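Local coordinates for high potential iron-sulfur protein (Rhodothermus marinus, PDB 3H31) that binds a [4Fe-4S] cluster and probably carries electrons, as the cluster-holding part of a longer protein of the aerobic respiratory chain, at residues 3-8 and 59-64; 21-26 and 65-70. One frame throughout, in Å; residues are numbered along the deposited sequence. Where two conformers were deposited one is given.

Contact 1: residues 3-8 and 59-64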
loop_
_atom_site.group_PDB
_atom_site.type_symbol
_atom_site.label_atom_id
_atom_site.label_comp_id
_atom_site.label_asym_id
_atom_site.label_seq_id
_atom_site.Cartn_x
_atom_site.Cartn_y
_atom_site.Cartn_z
ATOM N N LEU A 3 -10.957 6.627 4.436
ATOM C CA LEU A 3 -10.301 6.054 3.280
ATOM C C LEU A 3 -9.865 4.631 3.567
ATOM O O LEU A 3 -9.109 4.386 4.535
ATOM C CB LEU A 3 -9.103 6.901 2.885
ATOM C CG LEU A 3 -8.323 6.386 1.672
ATOM C CD1 LEU A 3 -9.242 6.447 0.462
ATOM C CD2 LEU A 3 -7.059 7.157 1.437
ATOM N N THR A 4 -10.266 3.706 2.737
ATOM C CA THR A 4 -9.842 2.313 2.763
ATOM C C THR A 4 -9.322 1.960 1.365
ATOM O O THR A 4 -9.807 2.449 0.368
ATOM C CB THR A 4 -10.908 1.299 3.209
ATOM O OG1 THR A 4 -11.994 1.399 2.319
ATOM C CG2 THR A 4 -11.418 1.563 4.641
ATOM N N CYS A 5 -8.346 1.049 1.351
ATOM C CA CYS A 5 -7.612 0.688 0.142
ATOM C C CYS A 5 -7.449 -0.810 -0.004
ATOM O O CYS A 5 -6.445 -1.316 -0.468
ATOM C CB CYS A 5 -6.235 1.380 0.075
ATOM S SG CYS A 5 -6.403 3.195 0.219
ATOM N N THR A 6 -8.534 -1.510 0.330
ATOM C CA THR A 6 -8.538 -2.971 0.324
ATOM C C THR A 6 -9.383 -3.550 -0.795
ATOM O O THR A 6 -9.548 -4.776 -0.854
ATOM C CB THR A 6 -9.033 -3.469 1.706
ATOM O OG1 THR A 6 -10.219 -2.770 1.996
ATOM C CG2 THR A 6 -7.993 -3.260 2.797
ATOM N N ASP A 7 -9.920 -2.730 -1.715
ATOM C CA ASP A 7 -10.693 -3.243 -2.855
ATOM C C ASP A 7 -9.767 -3.736 -3.955
ATOM O O ASP A 7 -9.231 -2.973 -4.745
ATOM C CB ASP A 7 -11.640 -2.196 -3.385
ATOM C CG ASP A 7 -12.538 -2.699 -4.460
ATOM O OD1 ASP A 7 -12.426 -3.890 -4.865
ATOM O OD2 ASP A 7 -13.423 -1.936 -4.919
ATOM N N VAL A 8 -9.608 -5.066 -4.002
ATOM C CA VAL A 8 -8.708 -5.724 -4.913
ATOM C C VAL A 8 -9.478 -6.323 -6.114
ATOM O O VAL A 8 -8.909 -7.105 -6.880
ATOM C CB VAL A 8 -7.866 -6.814 -4.229
ATOM C CG1 VAL A 8 -6.893 -6.175 -3.269
ATOM C CG2 VAL A 8 -8.733 -7.840 -3.514
ATOM N N PRO A 59 -4.991 -0.492 -5.060
ATOM C CA PRO A 59 -5.003 0.686 -4.197
ATOM C C PRO A 59 -4.123 0.465 -2.998
ATOM O O PRO A 59 -4.064 -0.648 -2.435
ATOM C CB PRO A 59 -6.483 0.829 -3.820
ATOM C CG PRO A 59 -7.008 -0.553 -3.875
ATOM C CD PRO A 59 -6.319 -1.199 -5.001
ATOM N N ILE A 60 -3.478 1.508 -2.542
ATOM C CA ILE A 60 -2.509 1.450 -1.468
ATOM C C ILE A 60 -2.719 2.628 -0.551
ATOM O O ILE A 60 -2.781 3.798 -0.988
ATOM C CB ILE A 60 -1.057 1.471 -1.973
ATOM C CG1 ILE A 60 -0.790 0.342 -2.995
ATOM C CG2 ILE A 60 -0.033 1.454 -0.842
ATOM C CD1 ILE A 60 -0.681 -1.041 -2.383
ATOM N N HIS A 61 -2.890 2.388 0.782
ATOM C CA HIS A 61 -3.138 3.452 1.738
ATOM C C HIS A 61 -1.833 4.047 2.224
ATOM O O HIS A 61 -0.897 3.286 2.562
ATOM C CB HIS A 61 -3.888 2.847 2.912
ATOM C CG HIS A 61 -4.580 3.858 3.768
ATOM N ND1 HIS A 61 -3.904 4.776 4.569
ATOM C CD2 HIS A 61 -5.929 4.086 3.860
ATOM C CE1 HIS A 61 -4.826 5.530 5.117
ATOM N NE2 HIS A 61 -6.057 5.131 4.720
ATOM N N PRO A 62 -1.694 5.344 2.360
ATOM C CA PRO A 62 -0.452 5.921 2.849
ATOM C C PRO A 62 -0.090 5.453 4.271
ATOM O O PRO A 62 1.075 5.515 4.637
ATOM C CB PRO A 62 -0.689 7.438 2.825
ATOM C CG PRO A 62 -2.208 7.568 2.821
ATOM C CD PRO A 62 -2.697 6.404 2.022
ATOM N N ASN A 63 -1.092 5.053 5.059
ATOM C CA ASN A 63 -0.825 4.533 6.401
ATOM C C ASN A 63 -0.547 3.021 6.427
ATOM O O ASN A 63 -0.433 2.459 7.523
ATOM C CB ASN A 63 -1.977 4.881 7.331
ATOM C CG ASN A 63 -2.117 6.388 7.545
ATOM O OD1 ASN A 63 -1.226 7.160 7.231
ATOM N ND2 ASN A 63 -3.251 6.791 8.110
ATOM N N GLY A 64 -0.500 2.411 5.270
ATOM C CA GLY A 64 -0.379 0.985 5.154
ATOM C C GLY A 64 1.070 0.514 5.255
ATOM O O GLY A 64 1.966 1.251 5.628
#

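Contact 2: residues 21-26 and 65-70. With SF4 (iron/sulfur cluster), chain B.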
loop_
_atom_site.group_PDB
_atom_site.type_symbol
_atom_site.label_atom_id
_atom_site.label_comp_id
_atom_site.label_asym_id
_atom_site.label_seq_id
_atom_site.Cartn_x
_atom_site.Cartn_y
_atom_site.Cartn_z
ATOM N N SER A 21 1.078 -12.156 -0.030
ATOM C CA SER A 21 2.400 -12.689 0.257
ATOM C C SER A 21 3.195 -11.730 1.111
ATOM O O SER A 21 3.912 -12.109 2.057
ATOM C CB SER A 21 3.122 -13.015 -1.052
ATOM O OG SER A 21 4.485 -13.269 -0.876
ATOM N N LEU A 22 3.144 -10.462 0.724
ATOM C CA LEU A 22 3.840 -9.380 1.385
ATOM C C LEU A 22 3.087 -8.786 2.559
ATOM O O LEU A 22 3.519 -7.800 3.165
ATOM C CB LEU A 22 4.250 -8.325 0.350
ATOM C CG LEU A 22 5.177 -8.854 -0.750
ATOM C CD1 LEU A 22 5.472 -7.739 -1.760
ATOM C CD2 LEU A 22 6.481 -9.444 -0.175
ATOM N N GLN A 23 1.960 -9.383 2.906
ATOM C CA GLN A 23 1.175 -8.962 4.049
ATOM C C GLN A 23 0.754 -7.500 3.945
ATOM O O GLN A 23 0.792 -6.729 4.886
ATOM C CB GLN A 23 1.882 -9.251 5.404
ATOM C CG GLN A 23 2.225 -10.726 5.547
ATOM C CD GLN A 23 2.986 -10.856 6.855
ATOM O OE1 GLN A 23 4.191 -11.171 6.789
ATOM N NE2 GLN A 23 2.310 -10.669 7.969
ATOM N N TYR A 24 0.288 -7.083 2.768
ATOM C CA TYR A 24 -0.202 -5.712 2.630
ATOM C C TYR A 24 -1.347 -5.485 3.647
ATOM O O TYR A 24 -2.277 -6.290 3.703
ATOM C CB TYR A 24 -0.661 -5.398 1.139
ATOM C CG TYR A 24 -1.313 -4.006 1.236
ATOM C CD1 TYR A 24 -0.511 -2.868 1.323
ATOM C CD2 TYR A 24 -2.698 -3.852 1.354
ATOM C CE1 TYR A 24 -1.076 -1.614 1.480
ATOM C CE2 TYR A 24 -3.234 -2.620 1.583
ATOM C CZ TYR A 24 -2.471 -1.502 1.619
ATOM O OH TYR A 24 -2.996 -0.286 1.875
ATOM N N THR A 25 -1.276 -4.333 4.314
ATOM C CA THR A 25 -2.334 -3.900 5.210
ATOM C C THR A 25 -2.521 -2.413 5.038
ATOM O O THR A 25 -1.564 -1.666 4.814
ATOM C CB THR A 25 -1.985 -4.234 6.663
ATOM O OG1 THR A 25 -3.011 -3.789 7.549
ATOM C CG2 THR A 25 -0.646 -3.619 7.146
ATOM N N ASP A 26 -3.760 -1.938 5.203
ATOM C CA ASP A 26 -4.034 -0.528 5.303
ATOM C C ASP A 26 -3.540 0.143 6.598
ATOM O O ASP A 26 -3.421 1.366 6.646
ATOM C CB ASP A 26 -5.543 -0.257 5.208
ATOM C CG ASP A 26 -6.180 -0.092 3.878
ATOM O OD1 ASP A 26 -5.523 -0.312 2.829
ATOM O OD2 ASP A 26 -7.406 0.278 3.869
ATOM N N TYR A 65 1.249 -0.768 4.950
ATOM C CA TYR A 65 2.552 -1.400 5.050
ATOM C C TYR A 65 2.511 -2.713 4.298
ATOM O O TYR A 65 1.469 -3.378 4.219
ATOM C CB TYR A 65 2.870 -1.670 6.540
ATOM C CG TYR A 65 4.111 -2.489 6.799
ATOM C CD1 TYR A 65 5.345 -1.899 6.840
ATOM C CD2 TYR A 65 4.018 -3.852 7.039
ATOM C CE1 TYR A 65 6.529 -2.621 7.103
ATOM C CE2 TYR A 65 5.133 -4.615 7.291
ATOM C CZ TYR A 65 6.397 -3.963 7.315
ATOM O OH TYR A 65 7.534 -4.779 7.552
ATOM N N CYS A 66 3.681 -3.125 3.809
ATOM C CA CYS A 66 3.930 -4.509 3.416
ATOM C C CYS A 66 5.374 -4.829 3.846
ATOM O O CYS A 66 6.165 -3.923 4.125
ATOM C CB CYS A 66 3.702 -4.834 1.938
ATOM S SG CYS A 66 5.101 -4.423 0.858
ATOM N N THR A 67 5.713 -6.128 3.851
ATOM C CA THR A 67 7.037 -6.515 4.370
ATOM C C THR A 67 8.174 -6.127 3.468
ATOM O O THR A 67 9.344 -6.229 3.924
ATOM C CB THR A 67 7.086 -7.983 4.732
ATOM O OG1 THR A 67 6.783 -8.790 3.569
ATOM C CG2 THR A 67 6.099 -8.291 5.856
ATOM N N SER A 68 7.911 -5.669 2.268
ATOM C CA SER A 68 8.970 -5.170 1.390
ATOM C C SER A 68 9.261 -3.686 1.566
ATOM O O SER A 68 10.141 -3.183 0.824
ATOM C CB SER A 68 8.703 -5.372 -0.078
ATOM O OG SER A 68 8.523 -6.738 -0.342
ATOM N N TRP A 69 8.666 -3.028 2.537
ATOM C CA TRP A 69 8.910 -1.606 2.854
ATOM C C TRP A 69 10.398 -1.273 2.688
ATOM O O TRP A 69 11.249 -1.951 3.250
ATOM C CB TRP A 69 8.431 -1.344 4.278
ATOM C CG TRP A 69 8.582 0.045 4.730
ATOM C CD1 TRP A 69 7.715 1.061 4.587
ATOM C CD2 TRP A 69 9.690 0.618 5.448
ATOM N NE1 TRP A 69 8.181 2.212 5.111
ATOM C CE2 TRP A 69 9.410 1.987 5.693
ATOM C CE3 TRP A 69 10.898 0.086 5.926
ATOM C CZ2 TRP A 69 10.282 2.791 6.366
ATOM C CZ3 TRP A 69 11.810 0.928 6.627
ATOM C CH2 TRP A 69 11.441 2.279 6.814
ATOM N N VAL A 70 10.631 -0.220 1.906
ATOM C CA VAL A 70 11.982 0.224 1.557
ATOM C C VAL A 70 12.182 1.598 2.166
ATOM O O VAL A 70 11.532 2.588 1.784
ATOM C CB VAL A 70 12.189 0.292 0.014
ATOM C CG1 VAL A 70 13.570 0.855 -0.303
ATOM C CG2 VAL A 70 11.982 -1.049 -0.679
HETATM FE FE1 SF4 B . 4.415 -0.639 -1.538
HETATM FE FE2 SF4 B . 3.598 0.150 0.943
HETATM FE FE3 SF4 B . 4.969 -2.171 0.602
HETATM FE FE4 SF4 B . 6.270 0.177 0.223
HETATM S S1 SF4 B . 5.380 -0.619 2.214
HETATM S S2 SF4 B . 6.453 -1.630 -1.061
HETATM S S3 SF4 B . 4.561 1.444 -0.707
HETATM S S4 SF4 B . 2.848 -1.638 -0.170
HETATM O O HOH W 1 5.482 -11.150 4.162
#

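Contact 1: residues 3-8 and 59-64
Cys5 and His61 meet through the cysteine sulfur, which lies beside the start of the histidine side chain: Cys5 SG is 3.7 Å from His61 CB. From the centroid of the imidazole the same sulfur stands 4.6 Å away and 61° off the ring normal, an oblique approach. With SG beside its own backbone N and anti to the carbonyl carbon (chi1 -55°), Cys5 turns the sulfur to His61, while its CB packs 3.9 Å from Pro59 CB.

The imidazole presents its edge to the Leu3 carbonyl. Its NE2 donates a weak hydrogen bond to Leu3 O at 3.1 Å; the N-H...O angle of only 120° shows how bent it is. Leu3 and His61 run past one another in opposite directions, and CB, CG and CD2 of the leucine all lie close to the NE2 side of the ring. The other ring nitrogen is gripped more firmly: Asn63 N donates to His61 ND1 over 2.9 Å and lies practically in the ring plane. This in-plane bond, with the weak one at NE2, limits how far the ring can turn, and ND1 must act as acceptor, consistent with a proton on NE2.

At the other end, the Pro59 ring fits against backbone oxygens, its CG 3.4 Å from Asp7 O. Cys5 O and Pro59 O are two acceptors close together, and both accept hydrogen bonds from the guanidinium group of Arg19, which probably offsets their repulsion.

Cys5 SG continues into a disulfide with Cys50, so the N-terminal loop is tied covalently as well as by these contacts. His61 to Gly64 form a type I beta turn, closed by Gly64 N to His61 O, in the loop that leads to the cluster ligand Cys66 of this HiPIP fold.

Contact 2: residues 21-26 and 65-70
Cys66 SG binds FE3 of the iron-sulfur cluster at 2.3 Å, and the CB that carries it rests against the backbone of Leu22, whose O is 3.2 Å away. Here chi1 is 83°, which sets SG between the backbone N and the carbonyl carbon; Ser68 N donates a weak hydrogen bond back to the sulfur. Two further residues border the cluster: Trp69 directs the edge of its indole at S1, in the ring plane, and Tyr24 brings the edge of its phenol ring to S4, with CD1 3.9 Å from that sulfide.

Backbone bonds flank the cysteine. Thr67 N donates to Leu22 O at 2.8 Å, and Thr25 N to Tyr65 O at 2.9 Å. Tyr65 N returns a bond to Thr25 O, making Thr25 and Tyr65 an isolated antiparallel hydrogen-bonded bridge. Tyr65 O also receives the CA-H of Tyr24, so two donors converge on it. In this HiPIP arrangement the loop that follows helix 13-21, whose C-terminal end is closed by a Schellman motif at Gln23, braces the segment bearing a cluster ligand.

Beside these bonds, Leu22 CB packs against Cys66 CB at 3.9 Å. A water links the two segments, donating to Ser21 O and Gln23 OE1 and accepting from Thr67 OG1.

The Tyr24 ring is positioned from its far end. With CG anti to the backbone N (chi1 172°), the side chain carries its ring past S4 and its hydroxyl on to Asp26, where it donates to OD1 at 2.7 Å, reaching the anti side of the carboxylate. Replaced by an alanine, Tyr24 would probably leave a gap beside S4 and Asp26 OD1 without this donor. The same ring engages Arg19 in a cation-pi contact, and Tyr65 meets Tyr30 edge-to-face.

Contacts 1 and 2 lie with their centres 11 Å apart, on opposite sides of the chain's centre, and join through two probable hydrogen bonds. Asp26 OD2 is 2.8 Å from Cys5 N, and Tyr24 OH is 2.9 Å from His61 N. Segment 21-26 therefore touches both halves of contact 1, while 59-64 runs directly into 65-70. Both contacts also reach the cluster: the side chain of Ile60 in contact 1 comes within about 4 Å of it, and Cys66 in contact 2 is a ligand, alongside Cys35, Cys38 and Cys53. Arg19, from helix 13-21, is a partner common to both contacts.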